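PDB 1QB7: adenine phosphoribosyltransferase from Leishmania donovani, which probably catalyses the purine-salvage step in which adenine and 5-phospho-alpha-D-ribose 1-diphosphate give AMP and diphosphate. Local coordinates for residues Lys181-Glu184 with Lys185-Thr189; Ser19-Leu22 with Lys23-Arg27; Val224-Cys227 with Gly228-Leu231. All blocks are in the same frame, centred on the assembly; numbering follows the deposited sequence.

How the contacts relate
From the N terminus the order is contact 2, contact 1, contact 3. All three are local, each spanning a turn of backbone rather than a long loop. They follow in series, so none nests in or crosses another. Contact 2 closes the C-terminal end of helix 17-25 beside helices 45-48 and 51-67. Contact 1 opens helix 182-192, which lies against strand 199-201 and helix 152-163. Contact 3 joins strand 224-226 to helix 227-231 at the second subunit. Contacts 1 and 3 lie on opposite sides of the chain's centre, about 44 Å apart between centres. Contacts 1 and 2 are closer, about 26 Å between centres.

Contact 1 of 3, residues Lys181-Glu184 with Lys185-Thr189; sequences KAAE and KIHST
K181 and A182 hand their carbonyls to K185 and I186 in the first turn of a helix. K181 is the N-cap residue and has a left-handed helical backbone conformation. K185 N reaches K181 O at 2.9 Å in a nearly straight bond, 168° at the hydrogen. I186 N bonds to A182 O and H187 N to A183 O in the same i to i+4 pattern. The buried side is tight. I186 has CG1 anti to its carbonyl carbon (chi1 -69°), which sets CG1 3.2 Å from A182 O. The buried side chain of A182 lies about 4 Å from that of G151, which binds AMP in another crystal structure of this protein; no AMP is bound here. H187 turns its ring back toward A183, with CG 3.1 Å from A183 O. The ring is held by NE2, which hydrogen-bonds to I197 O. F199 meets the H187 ring with its plane steeply inclined, and also touches A183 and I186.

The solvent side is looser. K185 CG stays 3.1 Å from K181 O, but beyond it the extended chain passes K181 CB with CE at 4.3 Å. S188 OG has two weak acceptors, E184 O at 3.3 Å and K185 O at 3.4 Å, and which takes its proton is not settled. This is the N-terminal turn of an alpha-helix flanking the central sheet of the phosphoribosyltransferase fold.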
ATOM      1  N   LYS A 181     -14.965   8.031 -18.648  1.00 22.76           N
ATOM      2  CA  LYS A 181     -16.310   7.507 -18.385  1.00 25.18           C
ATOM      3  C   LYS A 181     -16.451   6.146 -17.685  1.00 24.13           C
ATOM      4  O   LYS A 181     -17.358   5.374 -17.996  1.00 23.16           O
ATOM      5  CB  LYS A 181     -17.118   7.512 -19.691  1.00 29.75           C
ATOM      6  CG  LYS A 181     -17.374   8.907 -20.246  1.00 32.26           C
ATOM      7  CD  LYS A 181     -17.776   8.866 -21.706  1.00 38.56           C
ATOM      8  CE  LYS A 181     -17.973  10.271 -22.253  1.00 41.27           C
ATOM      9  NZ  LYS A 181     -18.108  10.275 -23.740  1.00 44.53           N
ATOM     10  N   ALA A 182     -15.591   5.887 -16.702  1.00 22.57           N
ATOM     11  CA  ALA A 182     -15.625   4.631 -15.955  1.00 20.67           C
ATOM     12  C   ALA A 182     -16.968   4.406 -15.256  1.00 20.10           C
ATOM     13  O   ALA A 182     -17.542   3.320 -15.347  1.00 20.50           O
ATOM     14  CB  ALA A 182     -14.490   4.592 -14.939  1.00 20.22           C
ATOM     15  N   ALA A 183     -17.456   5.422 -14.546  1.00 20.25           N
ATOM     16  CA  ALA A 183     -18.734   5.316 -13.845  1.00 21.06           C
ATOM     17  C   ALA A 183     -19.880   5.093 -14.829  1.00 21.52           C
ATOM     18  O   ALA A 183     -20.721   4.219 -14.613  1.00 21.70           O
ATOM     19  CB  ALA A 183     -18.991   6.559 -13.001  1.00 21.68           C
ATOM     20  N   GLU A 184     -19.895   5.870 -15.913  1.00 21.80           N
ATOM     21  CA  GLU A 184     -20.922   5.758 -16.947  1.00 23.85           C
ATOM     22  C   GLU A 184     -20.966   4.332 -17.514  1.00 24.15           C
ATOM     23  O   GLU A 184     -22.032   3.727 -17.595  1.00 25.38           O
ATOM     24  CB  GLU A 184     -20.647   6.745 -18.094  1.00 26.37           C
ATOM     25  CG  GLU A 184     -21.658   7.883 -18.241  0.50 28.08           C
ATOM     26  CD  GLU A 184     -21.407   9.045 -17.295  0.50 29.14           C
ATOM     27  OE1 GLU A 184     -21.390  10.201 -17.767  0.50 30.00           O
ATOM     28  OE2 GLU A 184     -20.424   6.655 -21.240  0.50 28.40           O
ATOM     29  N   LYS A 185     -19.806   3.801 -17.896  1.00 24.23           N
ATOM     30  CA  LYS A 185     -19.713   2.454 -18.463  1.00 23.32           C
ATOM     31  C   LYS A 185     -20.113   1.346 -17.491  1.00 23.75           C
ATOM     32  O   LYS A 185     -20.810   0.404 -17.868  1.00 22.61           O
ATOM     33  CB  LYS A 185     -18.305   2.200 -18.991  1.00 25.78           C
ATOM     34  CG  LYS A 185     -17.901   3.154 -20.094  1.00 32.37           C
ATOM     35  CD  LYS A 185     -16.483   2.897 -20.546  1.00 37.03           C
ATOM     36  CE  LYS A 185     -16.092   3.871 -21.636  1.00 42.47           C
ATOM     37  NZ  LYS A 185     -14.747   3.538 -22.178  1.00 50.63           N
ATOM     38  N   ILE A 186     -19.670   1.455 -16.239  1.00 21.86           N
ATOM     39  CA  ILE A 186     -20.005   0.458 -15.230  1.00 19.15           C
ATOM     40  C   ILE A 186     -21.504   0.490 -14.935  1.00 19.28           C
ATOM     41  O   ILE A 186     -22.125  -0.552 -14.750  1.00 18.37           O
ATOM     42  CB  ILE A 186     -19.166   0.664 -13.941  1.00 18.46           C
ATOM     43  CG1 ILE A 186     -17.701   0.308 -14.228  1.00 19.60           C
ATOM     44  CG2 ILE A 186     -19.710  -0.176 -12.797  1.00 16.98           C
ATOM     45  CD1 ILE A 186     -16.740   0.626 -13.099  1.00 20.25           C
ATOM     46  N   HIS A 187     -22.089   1.684 -14.963  1.00 19.85           N
ATOM     47  CA  HIS A 187     -23.515   1.855 -14.701  1.00 21.85           C
ATOM     48  C   HIS A 187     -24.456   1.373 -15.800  1.00 24.04           C
ATOM     49  O   HIS A 187     -25.658   1.269 -15.573  1.00 26.37           O
ATOM     50  CB  HIS A 187     -23.829   3.317 -14.410  1.00 20.94           C
ATOM     51  CG  HIS A 187     -23.407   3.760 -13.049  1.00 18.57           C
ATOM     52  ND1 HIS A 187     -23.111   5.074 -12.759  1.00 19.59           N
ATOM     53  CD2 HIS A 187     -23.249   3.069 -11.899  1.00 18.67           C
ATOM     54  CE1 HIS A 187     -22.785   5.170 -11.482  1.00 20.38           C
ATOM     55  NE2 HIS A 187     -22.861   3.969 -10.938  1.00 20.16           N
ATOM     56  N   SER A 188     -23.925   1.096 -16.986  1.00 26.25           N
ATOM     57  CA  SER A 188     -24.762   0.640 -18.097  1.00 31.13           C
ATOM     58  C   SER A 188     -24.441  -0.775 -18.575  1.00 33.92           C
ATOM     59  O   SER A 188     -25.294  -1.447 -19.166  1.00 34.40           O
ATOM     60  CB  SER A 188     -24.649   1.602 -19.280  1.00 29.76           C
ATOM     61  OG  SER A 188     -23.334   1.597 -19.810  1.00 32.63           O
ATOM     62  N   THR A 189     -23.211  -1.219 -18.327  1.00 34.62           N
ATOM     63  CA  THR A 189     -22.777  -2.544 -18.751  1.00 34.06           C
ATOM     64  C   THR A 189     -23.675  -3.650 -18.204  1.00 34.51           C
ATOM     65  O   THR A 189     -24.194  -3.550 -17.091  1.00 32.54           O
ATOM     66  CB  THR A 189     -21.309  -2.816 -18.352  1.00 32.38           C
ATOM     67  OG1 THR A 189     -20.834  -3.966 -19.059  1.00 33.97           O
ATOM     68  CG2 THR A 189     -21.183  -3.064 -16.851  1.00 30.84           C
TER

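Contact 2 of 3, residues Ser19-Leu22 with Lys23-Arg27; sequences SQLL and KKSYR
The C-terminal end of helix 17-25 is where L21 and L22 meet S25 and Y26. Four i to i+4 backbone bonds run through it. K23 N bonds to S19 O and K24 N to Q20 O. S25 N donates to L21 O at 2.8 Å. Y26 N closes the series on L22 O at 2.9 Å, with 167° at the hydrogen.

S25 adds its hydroxyl to the same turn. Its OG is anti to the carbonyl carbon (chi1 -58°), which lays it back beside L21 O at 3.0 Å. S25 OG also hydrogen-bonds to T53 OG1, its strongest polar partner, and which acceptor takes its one proton is not settled. L21 O can thus be gripped by both the backbone N and the side chain of S25. L22 and Y26 make the apolar part. The CD2 branch of L22 approaches CE2 of the tyrosine ring at 4.4 Å, and Y26 CB lies 3.3 Å from L22 O.

Beyond the last turn, Y26 has left the helical conformation. R27 folds back, and its NH1 bonds to K24 O at 3.0 Å and to Y26 O at 2.8 Å. Both oxygens lie in the guanidinium plane, but NH1 stands above the carbonyl plane of Y26. They give K24 O, in the last turn, and Y26 O, just past the helix, a side-chain donor. N212 ND2 also bonds to Y26 O, and to K23 O.

The Y26 side chain lies close to those of A42 and V147, which line the adenine pocket, and about 7 Å from the bound adenine. Around the turn, L21 packs on helix 51-67, S25 on helix 45-48, and L22 and Y26 on I47 of that helix and on L203 of strand 203-204.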
ATOM      1  N   SER A  19     -10.832  19.634  -1.140  1.00 19.49           N
ATOM      2  CA  SER A  19     -10.766  19.745  -2.593  1.00 20.22           C
ATOM      3  C   SER A  19      -9.684  20.740  -3.000  1.00 21.38           C
ATOM      4  O   SER A  19      -8.929  20.519  -3.953  1.00 21.24           O
ATOM      5  CB  SER A  19     -12.116  20.200  -3.141  1.00 18.40           C
ATOM      6  OG  SER A  19     -12.036  20.455  -4.527  1.00 18.88           O
ATOM      7  N   GLN A  20      -9.623  21.834  -2.252  1.00 22.32           N
ATOM      8  CA  GLN A  20      -8.659  22.898  -2.474  1.00 24.04           C
ATOM      9  C   GLN A  20      -7.241  22.406  -2.213  1.00 23.18           C
ATOM     10  O   GLN A  20      -6.325  22.700  -2.974  1.00 22.96           O
ATOM     11  CB  GLN A  20      -8.963  24.064  -1.529  1.00 27.49           C
ATOM     12  CG  GLN A  20     -10.317  24.715  -1.738  1.00 34.05           C
ATOM     13  CD  GLN A  20     -10.317  25.662  -2.910  1.00 40.92           C
ATOM     14  OE1 GLN A  20     -10.355  26.878  -2.730  1.00 45.30           O
ATOM     15  NE2 GLN A  20     -10.258  25.114  -4.126  1.00 44.95           N
ATOM     16  N   LEU A  21      -7.073  21.665  -1.122  1.00 22.17           N
ATOM     17  CA  LEU A  21      -5.775  21.138  -0.727  1.00 21.00           C
ATOM     18  C   LEU A  21      -5.253  20.139  -1.755  1.00 19.39           C
ATOM     19  O   LEU A  21      -4.064  20.119  -2.062  1.00 19.37           O
ATOM     20  CB  LEU A  21      -5.895  20.499   0.659  1.00 22.14           C
ATOM     21  CG  LEU A  21      -4.647  20.288   1.514  1.00 25.04           C
ATOM     22  CD1 LEU A  21      -3.743  21.500   1.476  1.00 26.63           C
ATOM     23  CD2 LEU A  21      -5.087  20.002   2.933  1.00 25.18           C
ATOM     24  N   LEU A  22      -6.155  19.326  -2.296  1.00 17.72           N
ATOM     25  CA  LEU A  22      -5.798  18.333  -3.306  1.00 18.28           C
ATOM     26  C   LEU A  22      -5.352  19.013  -4.593  1.00 18.54           C
ATOM     27  O   LEU A  22      -4.373  18.602  -5.213  1.00 18.34           O
ATOM     28  CB  LEU A  22      -6.985  17.411  -3.592  1.00 16.59           C
ATOM     29  CG  LEU A  22      -7.284  16.370  -2.517  1.00 16.36           C
ATOM     30  CD1 LEU A  22      -8.632  15.720  -2.773  1.00 16.51           C
ATOM     31  CD2 LEU A  22      -6.178  15.334  -2.500  1.00 13.22           C
ATOM     32  N   LYS A  23      -6.072  20.060  -4.984  1.00 18.60           N
ATOM     33  CA  LYS A  23      -5.751  20.810  -6.193  1.00 18.98           C
ATOM     34  C   LYS A  23      -4.371  21.471  -6.046  1.00 17.70           C
ATOM     35  O   LYS A  23      -3.605  21.563  -7.003  1.00 18.51           O
ATOM     36  CB  LYS A  23      -6.838  21.858  -6.431  1.00 20.07           C
ATOM     37  CG  LYS A  23      -6.658  22.743  -7.647  1.00 23.38           C
ATOM     38  CD  LYS A  23      -7.744  23.812  -7.636  1.00 27.78           C
ATOM     39  CE  LYS A  23      -7.548  24.877  -8.704  1.00 33.34           C
ATOM     40  NZ  LYS A  23      -7.660  24.341 -10.090  1.00 35.46           N
ATOM     41  N   LYS A  24      -4.056  21.891  -4.825  1.00 17.92           N
ATOM     42  CA  LYS A  24      -2.792  22.544  -4.510  1.00 18.17           C
ATOM     43  C   LYS A  24      -1.632  21.551  -4.445  1.00 19.69           C
ATOM     44  O   LYS A  24      -0.546  21.830  -4.947  1.00 19.62           O
ATOM     45  CB  LYS A  24      -2.921  23.288  -3.176  1.00 21.04           C
ATOM     46  CG  LYS A  24      -1.647  23.953  -2.671  1.00 25.19           C
ATOM     47  CD  LYS A  24      -1.846  24.506  -1.259  1.00 30.36           C
ATOM     48  CE  LYS A  24      -0.535  24.963  -0.617  1.00 31.84           C
ATOM     49  NZ  LYS A  24       0.081  26.126  -1.318  1.00 33.94           N
ATOM     50  N   SER A  25      -1.881  20.385  -3.856  1.00 19.75           N
ATOM     51  CA  SER A  25      -0.857  19.350  -3.695  1.00 19.47           C
ATOM     52  C   SER A  25      -0.555  18.472  -4.901  1.00 18.44           C
ATOM     53  O   SER A  25       0.606  18.155  -5.152  1.00 21.62           O
ATOM     54  CB  SER A  25      -1.205  18.440  -2.516  1.00 18.48           C
ATOM     55  OG  SER A  25      -1.331  19.186  -1.321  1.00 20.93           O
ATOM     56  N   TYR A  26      -1.583  18.061  -5.636  1.00 16.41           N
ATOM     57  CA  TYR A  26      -1.380  17.177  -6.781  1.00 15.28           C
ATOM     58  C   TYR A  26      -0.346  17.614  -7.804  1.00 16.75           C
ATOM     59  O   TYR A  26      -0.191  18.803  -8.101  1.00 16.33           O
ATOM     60  CB  TYR A  26      -2.703  16.904  -7.503  1.00 16.21           C
ATOM     61  CG  TYR A  26      -3.260  15.509  -7.294  1.00 15.87           C
ATOM     62  CD1 TYR A  26      -2.505  14.374  -7.609  1.00 16.06           C
ATOM     63  CD2 TYR A  26      -4.541  15.321  -6.776  1.00 15.40           C
ATOM     64  CE1 TYR A  26      -3.014  13.085  -7.405  1.00 16.25           C
ATOM     65  CE2 TYR A  26      -5.057  14.045  -6.571  1.00 16.50           C
ATOM     66  CZ  TYR A  26      -4.289  12.932  -6.884  1.00 16.41           C
ATOM     67  OH  TYR A  26      -4.786  11.674  -6.646  1.00 18.44           O
ATOM     68  N   ARG A  27       0.408  16.633  -8.290  1.00 17.16           N
ATOM     69  CA  ARG A  27       1.406  16.852  -9.335  1.00 16.99           C
ATOM     70  C   ARG A  27       1.205  15.753 -10.356  1.00 16.36           C
ATOM     71  O   ARG A  27       1.009  14.589  -9.998  1.00 16.57           O
ATOM     72  CB  ARG A  27       2.841  16.789  -8.801  1.00 16.70           C
ATOM     73  CG  ARG A  27       3.248  17.965  -7.932  1.00 17.69           C
ATOM     74  CD  ARG A  27       3.191  19.278  -8.690  1.00 17.98           C
ATOM     75  NE  ARG A  27       3.585  20.411  -7.855  1.00 20.68           N
ATOM     76  CZ  ARG A  27       2.785  21.043  -6.996  1.00 19.43           C
ATOM     77  NH1 ARG A  27       1.519  20.672  -6.851  1.00 18.20           N
ATOM     78  NH2 ARG A  27       3.255  22.060  -6.289  1.00 21.68           N
TER

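Contact 3 of 3, residues Val224-Cys227 with Gly228-Leu231; sequences VLSC and GDVL
S226 and D229 face each other across the start of helix 227-231. S226 is the N-cap. Its OG sits between its own backbone N and carbonyl carbon (chi1 63°), and there it accepts from D229 N at 3.2 Å. The bond is bent, with 152° at the hydrogen. The D229 carboxylate folds back alongside the serine, bringing CG within 3.1 Å of S226 OG. Neither carboxylate oxygen has a good angle to that hydroxyl. OD2 stays 3.9 Å from S226 N, so the second bond of a capping box is not made. A water forms weak links to D229 OD2 and V224 O.

L225 and V230 meet on another side of the turn. V230 CG2 is anti to its carbonyl carbon and comes 4.0 Å from L225 CB. The same methyl lies 3.4 Å from S226 O. That oxygen accepts from V230 N, and C227 O takes L231 N at 2.8 Å.

The second subunit completes the setting. A strand of that chain pairs in parallel with V224, L225 and S226, and its E114 OE2 accepts from G228 N. The first helical N-H groups thus meet a serine oxygen and a carboxylate from the partner chain, while buried S226 N has no partner. Negative charge on D229 and on E114 of the second subunit would probably be favoured by the positive end of the helix dipole.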
ATOM      1  N   VAL A 224      15.557   7.990 -15.320  1.00 23.10           N
ATOM      2  CA  VAL A 224      16.073   7.225 -14.180  1.00 22.87           C
ATOM      3  C   VAL A 224      17.603   7.288 -14.072  1.00 22.20           C
ATOM      4  O   VAL A 224      18.322   7.070 -15.051  1.00 21.08           O
ATOM      5  CB  VAL A 224      15.630   5.737 -14.267  1.00 22.46           C
ATOM      6  CG1 VAL A 224      16.043   4.977 -13.015  1.00 22.62           C
ATOM      7  CG2 VAL A 224      14.130   5.643 -14.480  1.00 20.90           C
ATOM      8  N   LEU A 225      18.079   7.612 -12.872  1.00 22.33           N
ATOM      9  CA  LEU A 225      19.504   7.708 -12.575  1.00 22.81           C
ATOM     10  C   LEU A 225      19.856   6.641 -11.538  1.00 21.62           C
ATOM     11  O   LEU A 225      19.022   6.281 -10.711  1.00 19.59           O
ATOM     12  CB  LEU A 225      19.833   9.087 -11.993  1.00 23.64           C
ATOM     13  CG  LEU A 225      19.482  10.354 -12.778  1.00 28.26           C
ATOM     14  CD1 LEU A 225      18.001  10.717 -12.609  1.00 30.47           C
ATOM     15  CD2 LEU A 225      20.350  11.484 -12.249  1.00 29.56           C
ATOM     16  N   SER A 226      21.081   6.124 -11.585  1.00 22.11           N
ATOM     17  CA  SER A 226      21.497   5.120 -10.602  1.00 22.15           C
ATOM     18  C   SER A 226      21.963   5.826  -9.332  1.00 20.52           C
ATOM     19  O   SER A 226      22.303   7.008  -9.377  1.00 20.77           O
ATOM     20  CB  SER A 226      22.629   4.258 -11.151  1.00 22.87           C
ATOM     21  OG  SER A 226      23.767   5.060 -11.411  1.00 26.81           O
ATOM     22  N   CYS A 227      21.973   5.118  -8.204  1.00 19.96           N
ATOM     23  CA  CYS A 227      22.424   5.723  -6.954  1.00 20.26           C
ATOM     24  C   CYS A 227      23.851   6.230  -7.107  1.00 20.63           C
ATOM     25  O   CYS A 227      24.175   7.306  -6.629  1.00 21.10           O
ATOM     26  CB  CYS A 227      22.369   4.740  -5.782  1.00 20.12           C
ATOM     27  SG  CYS A 227      22.337   2.995  -6.183  0.50 25.34           S
ATOM     28  N   GLY A 228      24.692   5.439  -7.775  1.00 22.11           N
ATOM     29  CA  GLY A 228      26.074   5.825  -7.998  1.00 22.53           C
ATOM     30  C   GLY A 228      26.175   7.152  -8.729  1.00 24.57           C
ATOM     31  O   GLY A 228      27.021   7.986  -8.408  1.00 26.00           O
ATOM     32  N   ASP A 229      25.316   7.355  -9.723  1.00 25.87           N
ATOM     33  CA  ASP A 229      25.310   8.601 -10.473  1.00 27.08           C
ATOM     34  C   ASP A 229      24.909   9.760  -9.562  1.00 27.92           C
ATOM     35  O   ASP A 229      25.566  10.794  -9.560  1.00 29.16           O
ATOM     36  CB  ASP A 229      24.357   8.515 -11.672  1.00 31.64           C
ATOM     37  CG  ASP A 229      24.901   7.635 -12.807  1.00 37.49           C
ATOM     38  OD1 ASP A 229      26.091   7.252 -12.771  1.00 38.79           O
ATOM     39  OD2 ASP A 229      24.137   7.321 -13.747  1.00 39.10           O
ATOM     40  N   VAL A 230      23.868   9.569  -8.752  1.00 25.54           N
ATOM     41  CA  VAL A 230      23.408  10.621  -7.845  1.00 24.29           C
ATOM     42  C   VAL A 230      24.455  10.917  -6.763  1.00 25.04           C
ATOM     43  O   VAL A 230      24.659  12.076  -6.394  1.00 24.59           O
ATOM     44  CB  VAL A 230      22.035  10.270  -7.202  1.00 24.15           C
ATOM     45  CG1 VAL A 230      21.535  11.430  -6.355  1.00 22.78           C
ATOM     46  CG2 VAL A 230      21.009   9.961  -8.286  1.00 22.76           C
ATOM     47  N   LEU A 231      25.139   9.877  -6.284  1.00 24.62           N
ATOM     48  CA  LEU A 231      26.179  10.035  -5.260  1.00 25.58           C
ATOM     49  C   LEU A 231      27.312  10.940  -5.747  1.00 27.65           C
ATOM     50  O   LEU A 231      27.868  11.727  -4.983  1.00 29.37           O
ATOM     51  CB  LEU A 231      26.765   8.675  -4.871  1.00 24.61           C
ATOM     52  CG  LEU A 231      26.195   7.904  -3.683  1.00 26.06           C
ATOM     53  CD1 LEU A 231      26.870   6.548  -3.611  1.00 27.12           C
ATOM     54  CD2 LEU A 231      26.418   8.668  -2.383  1.00 24.05           C
TER
HETATM   55  O   HOH W   1      21.474   6.522 -15.864  1.00 34.66           O